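Local structure of queuine lyase ([Clostridium] spiroforme DSM 1552, 6P78) at residues 73-78 / 100-105. The protein binds a [4Fe-4S] cluster, S-adenosylmethionine and queuine as a radical SAM enzyme, and probably breaks a C-N bond of queuine. Numbering follows the deposited sequence.
Sequences VLNKIT and IERIYK
Leu74 and Ile103 mark the closest backbone approach, with CA atoms 7.6 Å apart, where a type I turn from Leu74 to Ile77 lies beside helix 97-109. At that spacing side chains alone join the two segments. Leu74 points at the helix and uses its two methyls separately: CD1 lies 3.6 Å from Arg102 CG, alongside the aliphatic stem, whereas CD2 reaches Ile103 CG1 at 4.0 Å, the two side chains crossing nearly at right angles. Arg102 runs the other way past Leu74; its CG is anti to the backbone N (chi1 174°) and the chain bends at chi2, which carries the guanidinium over Leu74 CB to Asn75. There both terminal nitrogens grip one oxygen end-on, NH2 to Asn75 OD1 at 2.8 Å and NH1 to Asn75 OD1 at 3.0 Å. As both converge on one atom, neither bond is straight, NH2 giving an N-H...O angle of 146°. OD1 sits close to the guanidinium plane, but the amide is turned 59° from it, so NH2 arrives in the carbonyl plane while NH1 stands above it. A salt bridge from NH1 to Asp71 probably helps to fix the guanidinium rotation. On the side facing the sheet, Ile103 packs on Val86 and Ile77 on Leu84, both of strand 83-87. The contact joins helices 63-74 and 97-109 against parallel strands 35-39 and 83-87 of the radical SAM core, away from cluster and substrate.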
ATOM      1  N   VAL A  73      13.476   4.386 -13.356  1.00 32.66           N
ATOM      2  CA  VAL A  73      13.188   4.751 -11.977  1.00 28.55           C
ATOM      3  C   VAL A  73      14.184   4.088 -11.040  1.00 27.29           C
ATOM      4  O   VAL A  73      14.726   4.727 -10.126  1.00 29.19           O
ATOM      5  CB  VAL A  73      11.747   4.360 -11.618  1.00 30.44           C
ATOM      6  CG1 VAL A  73      11.453   4.775 -10.180  1.00 25.95           C
ATOM      7  CG2 VAL A  73      10.775   4.992 -12.608  1.00 35.15           C
ATOM      8  N   LEU A  74      14.441   2.797 -11.263  1.00 28.25           N
ATOM      9  CA  LEU A  74      15.291   2.020 -10.367  1.00 28.89           C
ATOM     10  C   LEU A  74      16.721   2.547 -10.350  1.00 31.90           C
ATOM     11  O   LEU A  74      17.417   2.409  -9.342  1.00 32.60           O
ATOM     12  CB  LEU A  74      15.285   0.547 -10.772  1.00 28.85           C
ATOM     13  CG  LEU A  74      13.963  -0.200 -10.539  1.00 27.45           C
ATOM     14  CD1 LEU A  74      14.132  -1.609 -11.006  1.00 29.40           C
ATOM     15  CD2 LEU A  74      13.616  -0.176  -9.084  1.00 30.48           C
ATOM     16  N   ASN A  75      17.172   3.152 -11.450  1.00 31.70           N
ATOM     17  CA  ASN A  75      18.490   3.784 -11.469  1.00 33.47           C
ATOM     18  C   ASN A  75      18.668   4.844 -10.391  1.00 31.07           C
ATOM     19  O   ASN A  75      19.810   5.188 -10.058  1.00 35.50           O
ATOM     20  CB  ASN A  75      18.728   4.430 -12.826  1.00 37.02           C
ATOM     21  CG  ASN A  75      18.979   3.424 -13.909  1.00 43.77           C
ATOM     22  OD1 ASN A  75      19.313   2.269 -13.635  1.00 41.79           O
ATOM     23  ND2 ASN A  75      18.843   3.862 -15.160  1.00 42.97           N
ATOM     24  N   LYS A  76      17.580   5.399  -9.863  1.00 30.22           N
ATOM     25  CA  LYS A  76      17.706   6.464  -8.881  1.00 31.68           C
ATOM     26  C   LYS A  76      17.891   5.954  -7.463  1.00 29.50           C
ATOM     27  O   LYS A  76      18.190   6.765  -6.576  1.00 30.40           O
ATOM     28  CB  LYS A  76      16.479   7.378  -8.933  1.00 29.61           C
ATOM     29  CG  LYS A  76      16.347   8.097 -10.257  1.00 35.01           C
ATOM     30  CD  LYS A  76      15.117   8.989 -10.316  1.00 36.15           C
ATOM     31  CE  LYS A  76      14.957   9.565 -11.716  1.00 46.35           C
ATOM     32  NZ  LYS A  76      13.610  10.158 -11.886  1.00 49.59           N
ATOM     33  N   ILE A  77      17.675   4.659  -7.210  1.00 23.56           N
ATOM     34  CA  ILE A  77      17.771   4.145  -5.849  1.00 24.62           C
ATOM     35  C   ILE A  77      19.228   4.126  -5.397  1.00 28.37           C
ATOM     36  O   ILE A  77      20.112   3.613  -6.095  1.00 27.67           O
ATOM     37  CB  ILE A  77      17.155   2.748  -5.758  1.00 23.81           C
ATOM     38  CG1 ILE A  77      15.662   2.837  -6.092  1.00 26.17           C
ATOM     39  CG2 ILE A  77      17.366   2.177  -4.363  1.00 26.49           C
ATOM     40  CD1 ILE A  77      14.958   1.518  -6.089  1.00 24.31           C
ATOM     41  N   THR A  78      19.481   4.667  -4.205  1.00 29.28           N
ATOM     42  CA  THR A  78      20.825   4.761  -3.649  1.00 26.88           C
ATOM     43  C   THR A  78      21.025   3.926  -2.400  1.00 25.38           C
ATOM     44  O   THR A  78      22.179   3.695  -2.013  1.00 28.97           O
ATOM     45  CB  THR A  78      21.155   6.204  -3.259  1.00 28.70           C
ATOM     46  OG1 THR A  78      20.232   6.615  -2.247  1.00 27.97           O
ATOM     47  CG2 THR A  78      21.099   7.129  -4.449  1.00 30.97           C
ATOM     48  N   ILE A 100      11.568  -7.251 -10.904  1.00 34.12           N
ATOM     49  CA  ILE A 100      11.731  -7.901  -9.607  1.00 34.17           C
ATOM     50  C   ILE A 100      13.178  -8.332  -9.394  1.00 36.56           C
ATOM     51  O   ILE A 100      13.756  -8.101  -8.322  1.00 34.49           O
ATOM     52  CB  ILE A 100      10.762  -9.089  -9.483  1.00 36.49           C
ATOM     53  CG1 ILE A 100       9.323  -8.572  -9.425  1.00 35.43           C
ATOM     54  CG2 ILE A 100      11.091  -9.891  -8.240  1.00 37.92           C
ATOM     55  CD1 ILE A 100       8.268  -9.672  -9.494  1.00 38.36           C
ATOM     56  N   GLU A 101      13.799  -8.942 -10.405  1.00 38.10           N
ATOM     57  CA  GLU A 101      15.181  -9.370 -10.202  1.00 41.84           C
ATOM     58  C   GLU A 101      16.134  -8.185 -10.079  1.00 41.13           C
ATOM     59  O   GLU A 101      17.141  -8.279  -9.369  1.00 40.47           O
ATOM     60  CB  GLU A 101      15.620 -10.319 -11.307  1.00 53.29           C
ATOM     61  CG  GLU A 101      14.635 -11.460 -11.524  1.00 66.56           C
ATOM     62  CD  GLU A 101      15.068 -12.757 -10.846  1.00 78.05           C
ATOM     63  OE1 GLU A 101      15.734 -12.668  -9.782  1.00 76.38           O
ATOM     64  OE2 GLU A 101      14.748 -13.851 -11.382  1.00 83.04           O
ATOM     65  N   ARG A 102      15.838  -7.059 -10.725  1.00 36.44           N
ATOM     66  CA  ARG A 102      16.683  -5.886 -10.497  1.00 37.65           C
ATOM     67  C   ARG A 102      16.531  -5.350  -9.076  1.00 35.78           C
ATOM     68  O   ARG A 102      17.521  -4.960  -8.442  1.00 32.27           O
ATOM     69  CB  ARG A 102      16.384  -4.781 -11.505  1.00 38.65           C
ATOM     70  CG  ARG A 102      17.157  -3.492 -11.201  1.00 43.96           C
ATOM     71  CD  ARG A 102      17.995  -3.030 -12.342  1.00 43.31           C
ATOM     72  NE  ARG A 102      18.946  -2.007 -11.924  1.00 40.53           N
ATOM     73  CZ  ARG A 102      18.931  -0.749 -12.350  1.00 41.46           C
ATOM     74  NH1 ARG A 102      18.006  -0.348 -13.210  1.00 39.43           N
ATOM     75  NH2 ARG A 102      19.848   0.111 -11.921  1.00 43.57           N
ATOM     76  N   ILE A 103      15.306  -5.309  -8.553  1.00 32.35           N
ATOM     77  CA  ILE A 103      15.119  -4.876  -7.170  1.00 32.03           C
ATOM     78  C   ILE A 103      15.927  -5.760  -6.227  1.00 31.10           C
ATOM     79  O   ILE A 103      16.597  -5.270  -5.313  1.00 28.77           O
ATOM     80  CB  ILE A 103      13.622  -4.879  -6.809  1.00 28.75           C
ATOM     81  CG1 ILE A 103      12.891  -3.797  -7.608  1.00 30.09           C
ATOM     82  CG2 ILE A 103      13.443  -4.669  -5.308  1.00 27.97           C
ATOM     83  CD1 ILE A 103      11.369  -4.013  -7.672  1.00 26.59           C
ATOM     84  N   TYR A 104      15.900  -7.073  -6.454  1.00 32.06           N
ATOM     85  CA  TYR A 104      16.691  -7.990  -5.639  1.00 37.08           C
ATOM     86  C   TYR A 104      18.174  -7.645  -5.716  1.00 37.88           C
ATOM     87  O   TYR A 104      18.871  -7.611  -4.696  1.00 34.76           O
ATOM     88  CB  TYR A 104      16.440  -9.421  -6.105  1.00 38.61           C
ATOM     89  CG  TYR A 104      17.310 -10.468  -5.463  1.00 42.13           C
ATOM     90  CD1 TYR A 104      17.037 -10.932  -4.184  1.00 40.39           C
ATOM     91  CD2 TYR A 104      18.398 -11.010  -6.144  1.00 45.58           C
ATOM     92  CE1 TYR A 104      17.822 -11.898  -3.596  1.00 47.79           C
ATOM     93  CE2 TYR A 104      19.195 -11.979  -5.561  1.00 48.67           C
ATOM     94  CZ  TYR A 104      18.905 -12.415  -4.284  1.00 53.97           C
ATOM     95  OH  TYR A 104      19.693 -13.374  -3.690  1.00 57.32           O
ATOM     96  N   LYS A 105      18.667  -7.381  -6.927  1.00 36.18           N
ATOM     97  CA  LYS A 105      20.065  -7.001  -7.099  1.00 37.83           C
ATOM     98  C   LYS A 105      20.377  -5.723  -6.336  1.00 37.28           C
ATOM     99  O   LYS A 105      21.382  -5.639  -5.618  1.00 38.54           O
ATOM    100  CB  LYS A 105      20.370  -6.814  -8.583  1.00 39.82           C
ATOM    101  CG  LYS A 105      20.670  -8.084  -9.350  1.00 65.38           C
ATOM    102  CD  LYS A 105      20.557  -7.803 -10.854  1.00 69.39           C
ATOM    103  CE  LYS A 105      21.010  -8.975 -11.698  1.00 73.63           C
ATOM    104  NZ  LYS A 105      19.861  -9.544 -12.468  1.00 74.52           N
TER